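Local coordinates for Lysine/ornithine decarboxylase (Selenomonas ruminantium, PDB 5GJO), which decarboxylates L-lysine and L-ornithine with similar efficiency, using pyridoxal 5'-phosphate to form cadaverine and putrescine as a homodimer, at residues F5-K10 / I370-Q375; S120-M125 / L161-A166; A155-A160 / L195-R200; P222-K227 / C262-N267. The protein carries 2 engineered substitutions. All coordinates share one frame; numbering follows the deposited sequence.

The four contacts fall into two groups on the two-domain fold of class-II Orn/Lys/Arg decarboxylases. Contacts 2 and 3 lie on the helical shell of the cofactor-binding barrel, their centres 15 Å apart, and meet where Leu163 CD1 packs 3.6 Å from Ala155 CB. Contacts 1 and 4 have centres 15 Å apart: contact 1 lies at the mixed sheet, contact 4 joins a barrel loop to the turn before strand 266-276 of that sheet, and Leu7 N probably bonds to Asn267 OD1 at 2.9 Å. Centres of contacts 1 and 2 are 47 Å apart. At contact 4 the Val223 side chain is about 7 Å from pyridoxal phosphate; Gly219, Gly220 and Arg259 of the pocket shortly precede its segments.

Contact 1 (F5-K10 / I370-Q375); sequences FRLSEK and IIFEDQ. With SO4 (sulfate ion), chain F; SO4 (sulfate ion), chain E.
At the mixed sheet of the beta domain, where the N-terminal segment meets the turn after strand 369-371, Phe372 packs against Phe5 and Leu7. The evidence for the aromatic pair is geometric: ring centroids 5.1 Å apart and planes at 58°, an oblique meeting that is neither a stack nor edge-to-face. Phe5 brings the CE1-CZ side of its ring over one face of Phe372, CE1 lying 3.7 Å from Phe372 CD2, with CZ displaced toward the rim. Leu7 runs antiparallel alongside the Phe372 side chain and brings CD2 to 3.7 Å from Phe372 CE1. With CG anti to the backbone N (chi1 -172°), the ring of Phe372 extends toward both partners. Val25 of strand 23-26 and Arg381 of helix 376-384 touch Phe5 and Phe372 as well, adding to the cluster. Replacing Phe372 by an alanine would probably leave Phe5 CE1 and Leu7 CD2 without their shared apolar partner and open a gap between segments 5-10 and 370-375. Arg6, exposed and apart from this packing, donates NH1 to O1 of the chain E sulfate at 3.1 Å, an ion probably from the crystallisation liquor. Within the turn that carries Phe372, Ile371 O accepts Asp374 N on one face of its carbonyl plane and, on the opposite face, Gln375 NE2 at 3.1 Å with an N-H...O angle of 167°.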
loop_
_atom_site.group_PDB
_atom_site.type_symbol
_atom_site.label_atom_id
_atom_site.label_comp_id
_atom_site.label_asym_id
_atom_site.label_seq_id
_atom_site.Cartn_x
_atom_site.Cartn_y
_atom_site.Cartn_z
ATOM N N PHE A 5 -4.641 -9.870 -23.011
ATOM C CA PHE A 5 -4.545 -11.236 -22.509
ATOM C C PHE A 5 -5.740 -11.456 -21.572
ATOM O O PHE A 5 -6.068 -10.619 -20.671
ATOM C CB PHE A 5 -3.229 -11.392 -21.733
ATOM C CG PHE A 5 -3.106 -12.690 -21.020
ATOM C CD1 PHE A 5 -3.139 -13.858 -21.727
ATOM C CD2 PHE A 5 -3.018 -12.757 -19.599
ATOM C CE1 PHE A 5 -3.025 -15.083 -21.071
ATOM C CE2 PHE A 5 -2.902 -13.969 -18.959
ATOM C CZ PHE A 5 -2.893 -15.128 -19.686
ATOM N N ARG A 6 -6.444 -12.556 -21.780
ATOM C CA ARG A 6 -7.581 -12.882 -20.954
ATOM C C ARG A 6 -7.675 -14.374 -20.821
ATOM O O ARG A 6 -7.824 -15.099 -21.842
ATOM C CB ARG A 6 -8.856 -12.411 -21.651
ATOM C CG ARG A 6 -10.088 -12.801 -20.841
ATOM C CD ARG A 6 -11.377 -12.050 -21.259
ATOM N NE ARG A 6 -12.529 -12.617 -20.525
ATOM C CZ ARG A 6 -13.745 -12.076 -20.482
ATOM N NH1 ARG A 6 -13.986 -10.967 -21.128
ATOM N NH2 ARG A 6 -14.728 -12.694 -19.792
ATOM N N LEU A 7 -7.735 -14.845 -19.606
ATOM C CA LEU A 7 -7.961 -16.228 -19.365
ATOM C C LEU A 7 -9.400 -16.609 -19.688
ATOM O O LEU A 7 -10.312 -15.891 -19.384
ATOM C CB LEU A 7 -7.687 -16.565 -17.889
ATOM C CG LEU A 7 -6.223 -16.412 -17.442
ATOM C CD1 LEU A 7 -6.152 -16.444 -15.961
ATOM C CD2 LEU A 7 -5.257 -17.397 -18.086
ATOM N N SER A 8 -9.600 -17.807 -20.232
ATOM C CA SER A 8 -10.916 -18.353 -20.373
ATOM C C SER A 8 -11.451 -18.897 -19.065
ATOM O O SER A 8 -10.740 -19.187 -18.180
ATOM C CB SER A 8 -10.930 -19.480 -21.417
ATOM O OG SER A 8 -10.341 -20.643 -20.891
ATOM N N GLU A 9 -12.749 -19.091 -18.977
ATOM C CA GLU A 9 -13.370 -19.710 -17.809
ATOM C C GLU A 9 -12.748 -21.074 -17.505
ATOM O O GLU A 9 -12.429 -21.358 -16.336
ATOM C CB GLU A 9 -14.890 -19.871 -17.972
ATOM C CG GLU A 9 -15.533 -20.423 -16.702
ATOM C CD GLU A 9 -17.068 -20.493 -16.762
ATOM O OE1 GLU A 9 -17.659 -20.019 -17.749
ATOM O OE2 GLU A 9 -17.624 -21.012 -15.795
ATOM N N LYS A 10 -12.527 -21.874 -18.522
ATOM C CA LYS A 10 -11.920 -23.189 -18.308
ATOM C C LYS A 10 -10.528 -23.114 -17.724
ATOM O O LYS A 10 -10.189 -23.868 -16.819
ATOM C CB LYS A 10 -11.917 -23.965 -19.642
ATOM C CG LYS A 10 -11.306 -25.337 -19.415
ATOM C CD LYS A 10 -11.063 -26.146 -20.671
ATOM C CE LYS A 10 -10.402 -27.480 -20.256
ATOM N NZ LYS A 10 -10.394 -28.349 -21.474
ATOM N N ILE A 370 2.201 -15.731 -11.487
ATOM C CA ILE A 370 2.370 -17.033 -12.159
ATOM C C ILE A 370 2.673 -16.736 -13.635
ATOM O O ILE A 370 2.022 -15.866 -14.245
ATOM C CB ILE A 370 1.070 -17.868 -12.062
ATOM C CG1 ILE A 370 0.633 -18.065 -10.603
ATOM C CG2 ILE A 370 1.158 -19.205 -12.769
ATOM C CD1 ILE A 370 1.700 -18.632 -9.690
ATOM N N ILE A 371 3.705 -17.368 -14.172
ATOM C CA ILE A 371 4.080 -17.196 -15.559
ATOM C C ILE A 371 3.239 -18.144 -16.421
ATOM O O ILE A 371 3.382 -19.356 -16.340
ATOM C CB ILE A 371 5.586 -17.387 -15.833
ATOM C CG1 ILE A 371 6.432 -16.507 -14.899
ATOM C CG2 ILE A 371 5.917 -17.167 -17.301
ATOM C CD1 ILE A 371 6.042 -15.034 -14.989
ATOM N N PHE A 372 2.405 -17.584 -17.262
ATOM C CA PHE A 372 1.441 -18.356 -18.034
ATOM C C PHE A 372 2.117 -19.366 -18.979
ATOM O O PHE A 372 1.730 -20.529 -19.080
ATOM C CB PHE A 372 0.538 -17.450 -18.857
ATOM C CG PHE A 372 -0.604 -18.148 -19.534
ATOM C CD1 PHE A 372 -1.475 -18.882 -18.798
ATOM C CD2 PHE A 372 -0.797 -18.047 -20.851
ATOM C CE1 PHE A 372 -2.567 -19.528 -19.385
ATOM C CE2 PHE A 372 -1.890 -18.681 -21.464
ATOM C CZ PHE A 372 -2.758 -19.428 -20.742
ATOM N N GLU A 373 3.232 -18.975 -19.539
ATOM C CA GLU A 373 3.942 -19.816 -20.558
ATOM C C GLU A 373 4.624 -21.030 -19.888
ATOM O O GLU A 373 5.033 -21.969 -20.613
ATOM C CB GLU A 373 4.972 -18.978 -21.345
ATOM C CG GLU A 373 4.439 -18.035 -22.360
ATOM C CD GLU A 373 3.773 -16.823 -21.790
ATOM O OE1 GLU A 373 3.132 -16.162 -22.618
ATOM O OE2 GLU A 373 3.910 -16.546 -20.551
ATOM N N ASP A 374 4.677 -21.054 -18.571
ATOM C CA ASP A 374 5.194 -22.213 -17.862
ATOM C C ASP A 374 4.088 -23.195 -17.451
ATOM O O ASP A 374 4.347 -24.150 -16.769
ATOM C CB ASP A 374 6.003 -21.796 -16.643
ATOM C CG ASP A 374 7.301 -21.120 -17.014
ATOM O OD1 ASP A 374 7.776 -21.369 -18.114
ATOM O OD2 ASP A 374 7.822 -20.346 -16.211
ATOM N N GLN A 375 2.860 -22.905 -17.849
ATOM C CA GLN A 375 1.691 -23.681 -17.373
ATOM C C GLN A 375 1.150 -24.506 -18.509
ATOM O O GLN A 375 1.262 -24.146 -19.600
ATOM C CB GLN A 375 0.503 -22.804 -16.916
ATOM C CG GLN A 375 0.921 -21.724 -15.906
ATOM C CD GLN A 375 1.642 -22.279 -14.723
ATOM O OE1 GLN A 375 1.199 -23.256 -14.089
ATOM N NE2 GLN A 375 2.733 -21.638 -14.366
HETATM S S SO4 F . -14.845 -17.818 -21.766
HETATM O O1 SO4 F . -14.313 -18.174 -23.071
HETATM O O2 SO4 F . -14.117 -16.711 -21.177
HETATM O O3 SO4 F . -14.826 -18.951 -20.892
HETATM O O4 SO4 F . -16.223 -17.385 -21.990
HETATM S S SO4 E . -17.803 -10.001 -19.677
HETATM O O1 SO4 E . -16.930 -9.912 -20.886
HETATM O O2 SO4 E . -18.096 -8.631 -19.196
HETATM O O3 SO4 E . -18.996 -10.757 -20.133
HETATM O O4 SO4 E . -17.297 -10.784 -18.516
#

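Contact 2 (S120-M125 / L161-A166); sequences SEIDKM and LDLLKA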
loop_
_atom_site.group_PDB
_atom_site.type_symbol
_atom_site.label_atom_id
_atom_site.label_comp_id
_atom_site.label_asym_id
_atom_site.label_seq_id
_atom_site.Cartn_x
_atom_site.Cartn_y
_atom_site.Cartn_z
ATOM N N SER A 120 19.617 21.615 -6.670
ATOM C CA SER A 120 20.072 20.882 -5.511
ATOM C C SER A 120 20.504 19.425 -5.789
ATOM O O SER A 120 21.099 18.777 -4.971
ATOM C CB SER A 120 19.031 20.940 -4.437
ATOM O OG SER A 120 17.872 20.109 -4.651
ATOM N N GLU A 121 20.155 18.922 -6.966
ATOM C CA GLU A 121 20.510 17.565 -7.396
ATOM C C GLU A 121 21.915 17.435 -7.991
ATOM O O GLU A 121 22.476 16.367 -8.059
ATOM C CB GLU A 121 19.499 17.071 -8.419
ATOM C CG GLU A 121 19.515 15.559 -8.651
ATOM C CD GLU A 121 18.990 14.744 -7.484
ATOM O OE1 GLU A 121 18.550 15.344 -6.498
ATOM O OE2 GLU A 121 19.024 13.511 -7.563
ATOM N N ILE A 122 22.455 18.551 -8.449
ATOM C CA ILE A 122 23.662 18.520 -9.280
ATOM C C ILE A 122 24.843 18.031 -8.456
ATOM O O ILE A 122 25.584 17.093 -8.866
ATOM C CB ILE A 122 23.933 19.904 -9.863
ATOM C CG1 ILE A 122 22.876 20.280 -10.888
ATOM C CG2 ILE A 122 25.372 19.950 -10.510
ATOM C CD1 ILE A 122 22.958 21.711 -11.412
ATOM N N ASP A 123 25.086 18.655 -7.302
ATOM C CA ASP A 123 26.268 18.227 -6.514
ATOM C C ASP A 123 26.238 16.772 -6.045
ATOM O O ASP A 123 27.278 16.101 -6.060
ATOM C CB ASP A 123 26.564 19.155 -5.347
ATOM C CG ASP A 123 27.103 20.546 -5.833
ATOM O OD1 ASP A 123 27.390 20.720 -7.057
ATOM O OD2 ASP A 123 27.186 21.481 -4.978
ATOM N N LYS A 124 25.073 16.265 -5.657
ATOM C CA LYS A 124 24.868 14.855 -5.302
ATOM C C LYS A 124 25.293 13.968 -6.483
ATOM O O LYS A 124 26.010 12.978 -6.260
ATOM C CB LYS A 124 23.354 14.543 -4.985
ATOM C CG LYS A 124 22.792 15.134 -3.729
ATOM C CD LYS A 124 21.216 15.225 -3.711
ATOM C CE LYS A 124 20.556 13.917 -3.913
ATOM N NZ LYS A 124 19.039 14.010 -3.893
ATOM N N MET A 125 24.836 14.279 -7.704
ATOM C CA MET A 125 25.116 13.465 -8.886
ATOM C C MET A 125 26.636 13.521 -9.257
ATOM O O MET A 125 27.282 12.496 -9.566
ATOM C CB MET A 125 24.325 13.910 -10.071
ATOM C CG MET A 125 22.798 13.608 -9.970
ATOM S SD MET A 125 21.927 13.940 -11.471
ATOM C CE MET A 125 22.084 15.721 -11.620
ATOM N N LEU A 161 18.189 25.232 -19.617
ATOM C CA LEU A 161 19.543 25.330 -20.153
ATOM C C LEU A 161 20.492 25.821 -19.080
ATOM O O LEU A 161 21.627 25.352 -18.986
ATOM C CB LEU A 161 19.566 26.185 -21.394
ATOM C CG LEU A 161 18.687 25.629 -22.510
ATOM C CD1 LEU A 161 18.740 26.577 -23.670
ATOM C CD2 LEU A 161 19.149 24.216 -22.879
ATOM N N ASP A 162 20.043 26.704 -18.218
ATOM C CA ASP A 162 20.828 27.034 -17.026
ATOM C C ASP A 162 21.179 25.858 -16.132
ATOM O O ASP A 162 22.290 25.772 -15.568
ATOM C CB ASP A 162 20.148 28.100 -16.163
ATOM C CG ASP A 162 20.036 29.478 -16.860
ATOM O OD1 ASP A 162 20.867 29.802 -17.723
ATOM O OD2 ASP A 162 19.053 30.206 -16.562
ATOM N N LEU A 163 20.231 24.920 -15.933
ATOM C CA LEU A 163 20.548 23.727 -15.215
ATOM C C LEU A 163 21.584 22.810 -15.926
ATOM O O LEU A 163 22.468 22.264 -15.239
ATOM C CB LEU A 163 19.241 22.922 -14.889
ATOM C CG LEU A 163 18.441 23.521 -13.764
ATOM C CD1 LEU A 163 17.001 22.943 -13.842
ATOM C CD2 LEU A 163 19.038 23.218 -12.392
ATOM N N LEU A 164 21.440 22.632 -17.228
ATOM C CA LEU A 164 22.385 21.847 -17.967
ATOM C C LEU A 164 23.805 22.515 -17.888
ATOM O O LEU A 164 24.805 21.835 -17.707
ATOM C CB LEU A 164 21.967 21.705 -19.377
ATOM C CG LEU A 164 20.800 20.718 -19.656
ATOM C CD1 LEU A 164 20.377 20.741 -21.097
ATOM C CD2 LEU A 164 21.213 19.299 -19.231
ATOM N N LYS A 165 23.847 23.841 -18.036
ATOM C CA LYS A 165 25.134 24.566 -17.954
ATOM C C LYS A 165 25.727 24.403 -16.565
ATOM O O LYS A 165 26.917 24.144 -16.469
ATOM C CB LYS A 165 24.981 26.007 -18.467
ATOM C CG LYS A 165 26.248 26.837 -18.601
ATOM C CD LYS A 165 27.218 26.221 -19.590
ATOM C CE LYS A 165 28.304 27.172 -20.066
ATOM N NZ LYS A 165 28.682 26.608 -21.403
ATOM N N ALA A 166 24.949 24.467 -15.461
ATOM C CA ALA A 166 25.484 24.226 -14.124
ATOM C C ALA A 166 25.978 22.797 -13.934
ATOM O O ALA A 166 26.952 22.494 -13.169
ATOM C CB ALA A 166 24.470 24.591 -13.045
#
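Ile122 carries the apolar part of the contact, reaching from helix 122-128 to Leu163 and Ala166 of helix 160-169. Its CD1 meets the CB of Ala166 at 3.6 Å, the closest methyl-to-methyl approach between the segments. The same CD1 sits 3.9 Å from the carbonyl O of Leu163 but a looser 4.3 Å from Leu163 CD2. An extended outer chain (chi2 173°) carries CD1 across to the neighbouring helix, and the CG2 branch stays back, 4.0 Å from Ala166 O. Where the backbones come nearest, at Ile122 and Ala166, their CA atoms are 7.7 Å apart, a spacing that the small side chain of Ala166 probably helps to allow. Phe116 of strand 113-116 touches Ile122, and Val136 of strand 133-137 touches Leu163, so the apolar layer runs on to the sheet.

The charged groups of segment 120-125 do not bridge to segment 161-166 but pair with each other, Lys98 and the second subunit. Lys124 NZ forms a salt bridge with Glu121 OE1 at 3.0 Å, on the syn side but 31° out of the carboxylate plane. Lys98 pairs with OE2 of Glu121, and Lys124 NZ also bonds to Ile273 O of the second subunit.

Two helices following neighbouring parallel strands, packed side by side through small and branched residues, are typical of the beta-alpha barrel that binds pyridoxal phosphate in this family.

Contact 3 (A155-A160 / L195-R200); sequences APVEEA and LLVARR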
loop_
_atom_site.group_PDB
_atom_site.type_symbol
_atom_site.label_atom_id
_atom_site.label_comp_id
_atom_site.label_asym_id
_atom_site.label_seq_id
_atom_site.Cartn_x
_atom_site.Cartn_y
_atom_site.Cartn_z
ATOM N N ALA A 155 11.533 20.975 -14.200
ATOM C CA ALA A 155 11.965 22.389 -14.067
ATOM C C ALA A 155 11.199 23.265 -14.996
ATOM O O ALA A 155 10.838 22.868 -16.110
ATOM C CB ALA A 155 13.435 22.507 -14.418
ATOM N N PRO A 156 11.028 24.546 -14.644
ATOM C CA PRO A 156 10.516 25.479 -15.637
ATOM C C PRO A 156 11.364 25.489 -16.891
ATOM O O PRO A 156 12.596 25.338 -16.807
ATOM C CB PRO A 156 10.552 26.832 -14.936
ATOM C CG PRO A 156 10.606 26.531 -13.459
ATOM C CD PRO A 156 11.301 25.164 -13.346
ATOM N N VAL A 157 10.749 25.566 -18.046
ATOM C CA VAL A 157 11.511 25.438 -19.309
ATOM C C VAL A 157 12.579 26.542 -19.395
ATOM O O VAL A 157 13.607 26.295 -19.929
ATOM C CB VAL A 157 10.665 25.458 -20.620
ATOM C CG1 VAL A 157 9.599 24.369 -20.590
ATOM C CG2 VAL A 157 9.989 26.736 -20.874
ATOM N N GLU A 158 12.323 27.699 -18.819
ATOM C CA GLU A 158 13.279 28.777 -18.888
ATOM C C GLU A 158 14.499 28.577 -17.954
ATOM O O GLU A 158 15.401 29.379 -17.986
ATOM C CB GLU A 158 12.586 30.131 -18.736
ATOM C CG GLU A 158 12.039 30.406 -17.355
ATOM C CD GLU A 158 10.638 29.870 -17.079
ATOM O OE1 GLU A 158 10.087 30.314 -16.052
ATOM O OE2 GLU A 158 10.091 29.035 -17.830
ATOM N N GLU A 159 14.483 27.547 -17.107
ATOM C CA GLU A 159 15.639 27.213 -16.295
ATOM C C GLU A 159 16.416 26.038 -16.863
ATOM O O GLU A 159 17.432 25.727 -16.328
ATOM C CB GLU A 159 15.123 26.903 -14.892
ATOM C CG GLU A 159 16.069 26.747 -13.760
ATOM C CD GLU A 159 15.374 26.471 -12.400
ATOM O OE1 GLU A 159 16.098 25.888 -11.533
ATOM O OE2 GLU A 159 14.172 26.895 -12.213
ATOM N N ALA A 160 15.868 25.346 -17.857
ATOM C CA ALA A 160 16.442 24.084 -18.362
ATOM C C ALA A 160 17.886 24.231 -18.791
ATOM O O ALA A 160 18.729 23.479 -18.342
ATOM C CB ALA A 160 15.610 23.541 -19.450
ATOM N N LEU A 195 7.521 18.079 -27.525
ATOM C CA LEU A 195 8.491 17.963 -28.597
ATOM C C LEU A 195 8.903 19.306 -29.230
ATOM O O LEU A 195 10.118 19.556 -29.459
ATOM C CB LEU A 195 8.021 16.973 -29.642
ATOM C CG LEU A 195 8.154 15.533 -29.071
ATOM C CD1 LEU A 195 7.402 14.625 -30.029
ATOM C CD2 LEU A 195 9.557 14.992 -28.808
ATOM N N LEU A 196 7.943 20.183 -29.419
ATOM C CA LEU A 196 8.237 21.525 -30.048
ATOM C C LEU A 196 9.034 22.319 -29.058
ATOM O O LEU A 196 9.954 23.025 -29.411
ATOM C CB LEU A 196 6.959 22.284 -30.361
ATOM C CG LEU A 196 6.241 21.667 -31.567
ATOM C CD1 LEU A 196 4.771 21.943 -31.589
ATOM C CD2 LEU A 196 6.801 22.096 -32.917
ATOM N N VAL A 197 8.638 22.270 -27.797
ATOM C CA VAL A 197 9.386 22.972 -26.761
ATOM C C VAL A 197 10.833 22.513 -26.670
ATOM O O VAL A 197 11.803 23.322 -26.626
ATOM C CB VAL A 197 8.702 22.843 -25.364
ATOM C CG1 VAL A 197 9.560 23.448 -24.276
ATOM C CG2 VAL A 197 7.309 23.524 -25.397
ATOM N N ALA A 198 11.010 21.193 -26.700
ATOM C CA ALA A 198 12.361 20.637 -26.616
ATOM C C ALA A 198 13.217 21.045 -27.843
ATOM O O ALA A 198 14.427 21.287 -27.692
ATOM C CB ALA A 198 12.313 19.100 -26.472
ATOM N N ARG A 199 12.591 21.124 -28.997
ATOM C CA ARG A 199 13.254 21.506 -30.255
ATOM C C ARG A 199 13.829 22.907 -30.119
ATOM O O ARG A 199 14.990 23.108 -30.430
ATOM C CB ARG A 199 12.298 21.415 -31.434
ATOM C CG ARG A 199 12.907 21.799 -32.805
ATOM C CD ARG A 199 14.023 20.852 -33.228
ATOM N NE ARG A 199 15.351 21.216 -32.802
ATOM C CZ ARG A 199 16.447 20.472 -33.031
ATOM N NH1 ARG A 199 16.332 19.260 -33.577
ATOM N NH2 ARG A 199 17.682 20.904 -32.656
ATOM N N ARG A 200 13.064 23.835 -29.591
ATOM C CA ARG A 200 13.551 25.206 -29.355
ATOM C C ARG A 200 14.699 25.172 -28.382
ATOM O O ARG A 200 15.752 25.796 -28.636
ATOM C CB ARG A 200 12.444 26.153 -28.932
ATOM C CG ARG A 200 12.984 27.535 -28.585
ATOM C CD ARG A 200 11.895 28.396 -28.012
ATOM N NE ARG A 200 11.263 27.856 -26.780
ATOM C CZ ARG A 200 11.770 27.907 -25.569
ATOM N NH1 ARG A 200 13.003 28.379 -25.350
ATOM N NH2 ARG A 200 11.077 27.405 -24.548
#
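Val157 has the most surface buried here, 45 Å², and divides its two methyl groups between two residues of helix 189-207. It sits in the turn that leads into helix 160-169, where Glu159 N bonds to Pro156 O at 2.9 Å and Ala160 N to Val157 O at 3.2 Å. CG1 of Val157 meets CG1 of Val197 at 3.8 Å, the two side chains crossing at about a right angle. Val197 buries 26 Å² in return; its CG1 lies anti to the backbone N (chi1 174°), which points that methyl at the loop while CG2 makes no close approach to it.

The other methyl, CG2 of Val157, lies 3.9 Å from NH2 of Arg200, one helical turn after Val197. It comes to the edge of the guanidinium, near its plane, and does not cover a face. Arg200, with 21 Å² buried, reaches this place by a bend at chi3 (59°) after an otherwise extended start, which brings the guanidinium edge to Val157. Its NH1 is salt-bridged to Glu204 of the same helix, and a bound sodium ion is modelled about 3 Å from the side chain. Glu158 OE2 remains 7.0 Å from Arg200 NH2, too far for a salt bridge.

Across these segments the chemistry is therefore van der Waals contact alone: two methyls of one valine fill the contact between loop and helix, and the arginine's salt bridge is made within its own helix, to Glu204.

Contact 4 (P222-K227 / C262-N267); sequences PVPDCK and CGTAVN. Engineered in segment 222-227: Cys226 (natural residue Ala).
Pro224 and Thr264 form the tighter half of this contact, where a loop of the cofactor-binding barrel, after strand 214-216, passes the turn leading from helix 259-263 into strand 266-276 of the beta domain. The side chains cross at about a right angle, and CG2 of Thr264 lies against the proline ring, 3.7 Å from Pro224 CD. Thr264 places this methyl beside its own backbone N and anti to the carbonyl carbon, while OG1 (chi1 46°) bonds to Asn34. Val223, its side chain about 7 Å from pyridoxal phosphate, packs less closely but stays buried: CG1 is 4.3 Å from Gly263 CA and 4.4 Å from Thr264 CG2. A beta carbon at Gly263 would come to 2.9 Å from Val223 CG2, too close, so the missing side chain is what lets the segments approach.

The loop's far end, by contrast, makes no contact with segment 262-267 and reaches the surface at Lys227. There Asp225 OD1 accepts Lys227 N at 2.9 Å, an Asx turn. The engineered Cys226 forms a disulfide with Cys303. The chemistry implies a division of labour: apolar carbons meet at the buried end, whereas a hydrogen bond and an introduced covalent link restrain the outer one.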
loop_
_atom_site.group_PDB
_atom_site.type_symbol
_atom_site.label_atom_id
_atom_site.label_comp_id
_atom_site.label_asym_id
_atom_site.label_seq_id
_atom_site.Cartn_x
_atom_site.Cartn_y
_atom_site.Cartn_z
ATOM N N PRO A 222 -1.490 4.918 -22.486
ATOM C CA PRO A 222 -2.568 4.454 -21.640
ATOM C C PRO A 222 -2.930 3.018 -21.831
ATOM O O PRO A 222 -2.556 2.382 -22.795
ATOM C CB PRO A 222 -3.700 5.409 -22.000
ATOM C CG PRO A 222 -3.509 5.582 -23.455
ATOM C CD PRO A 222 -1.995 5.841 -23.494
ATOM N N VAL A 223 -3.630 2.510 -20.868
ATOM C CA VAL A 223 -4.151 1.100 -20.892
ATOM C C VAL A 223 -5.682 1.151 -20.589
ATOM O O VAL A 223 -6.154 2.054 -19.853
ATOM C CB VAL A 223 -3.385 0.412 -19.747
ATOM C CG1 VAL A 223 -4.068 -0.803 -19.105
ATOM C CG2 VAL A 223 -1.926 0.141 -20.161
ATOM N N PRO A 224 -6.443 0.166 -21.081
ATOM C CA PRO A 224 -7.879 0.075 -20.866
ATOM C C PRO A 224 -8.191 -0.171 -19.363
ATOM O O PRO A 224 -7.491 -0.912 -18.659
ATOM C CB PRO A 224 -8.342 -1.149 -21.672
ATOM C CG PRO A 224 -7.179 -1.682 -22.301
ATOM C CD PRO A 224 -5.945 -0.902 -21.969
ATOM N N ASP A 225 -9.274 0.449 -18.915
ATOM C CA ASP A 225 -9.797 0.230 -17.583
ATOM C C ASP A 225 -11.199 -0.418 -17.698
ATOM O O ASP A 225 -11.489 -0.997 -18.701
ATOM C CB ASP A 225 -9.770 1.518 -16.767
ATOM C CG ASP A 225 -10.851 2.503 -17.176
ATOM O OD1 ASP A 225 -11.545 2.260 -18.154
ATOM O OD2 ASP A 225 -10.995 3.500 -16.460
ATOM N N CYS A 226 -12.016 -0.376 -16.655
ATOM C CA CYS A 226 -13.344 -1.050 -16.710
ATOM C C CYS A 226 -14.273 -0.436 -17.809
ATOM O O CYS A 226 -15.186 -1.110 -18.234
ATOM C CB CYS A 226 -14.033 -0.950 -15.363
ATOM S SG CYS A 226 -14.456 0.713 -14.924
ATOM N N LYS A 227 -13.939 0.721 -18.346
ATOM C CA LYS A 227 -14.639 1.275 -19.546
ATOM C C LYS A 227 -13.861 1.245 -20.845
ATOM O O LYS A 227 -14.128 2.034 -21.714
ATOM C CB LYS A 227 -15.084 2.683 -19.202
ATOM C CG LYS A 227 -16.160 2.619 -18.105
ATOM C CD LYS A 227 -16.605 3.982 -17.659
ATOM C CE LYS A 227 -17.637 3.812 -16.537
ATOM N NZ LYS A 227 -17.445 4.845 -15.473
ATOM N N CYS A 262 3.029 -3.970 -19.597
ATOM C CA CYS A 262 2.439 -5.189 -19.018
ATOM C C CYS A 262 0.981 -5.048 -18.655
ATOM O O CYS A 262 0.400 -6.010 -18.185
ATOM C CB CYS A 262 3.227 -5.644 -17.801
ATOM S SG CYS A 262 5.003 -5.645 -18.009
ATOM N N GLY A 263 0.392 -3.840 -18.765
ATOM C CA GLY A 263 -0.929 -3.640 -18.240
ATOM C C GLY A 263 -1.928 -4.631 -18.769
ATOM O O GLY A 263 -2.722 -5.229 -17.998
ATOM N N THR A 264 -1.857 -4.835 -20.063
ATOM C CA THR A 264 -2.799 -5.720 -20.754
ATOM C C THR A 264 -2.267 -7.199 -20.842
ATOM O O THR A 264 -2.814 -8.005 -21.567
ATOM C CB THR A 264 -3.015 -5.296 -22.193
ATOM O OG1 THR A 264 -1.765 -5.029 -22.799
ATOM C CG2 THR A 264 -3.876 -4.006 -22.173
ATOM N N ALA A 265 -1.237 -7.540 -20.086
ATOM C CA ALA A 265 -0.636 -8.846 -20.110
ATOM C C ALA A 265 -0.848 -9.688 -18.860
ATOM O O ALA A 265 -0.240 -10.742 -18.744
ATOM C CB ALA A 265 0.840 -8.720 -20.385
ATOM N N VAL A 266 -1.608 -9.213 -17.868
ATOM C CA VAL A 266 -1.728 -9.835 -16.566
ATOM C C VAL A 266 -3.207 -9.887 -16.149
ATOM O O VAL A 266 -3.951 -8.890 -16.389
ATOM C CB VAL A 266 -0.879 -9.106 -15.523
ATOM C CG1 VAL A 266 -0.955 -9.819 -14.184
ATOM C CG2 VAL A 266 0.553 -8.940 -15.974
ATOM N N ASN A 267 -3.645 -11.005 -15.585
ATOM C CA ASN A 267 -4.988 -11.163 -15.042
ATOM C C ASN A 267 -4.847 -11.569 -13.573
ATOM O O ASN A 267 -3.897 -12.188 -13.213
ATOM C CB ASN A 267 -5.793 -12.275 -15.730
ATOM C CG ASN A 267 -6.198 -11.967 -17.166
ATOM O OD1 ASN A 267 -6.854 -12.776 -17.799
ATOM N ND2 ASN A 267 -5.806 -10.816 -17.674
#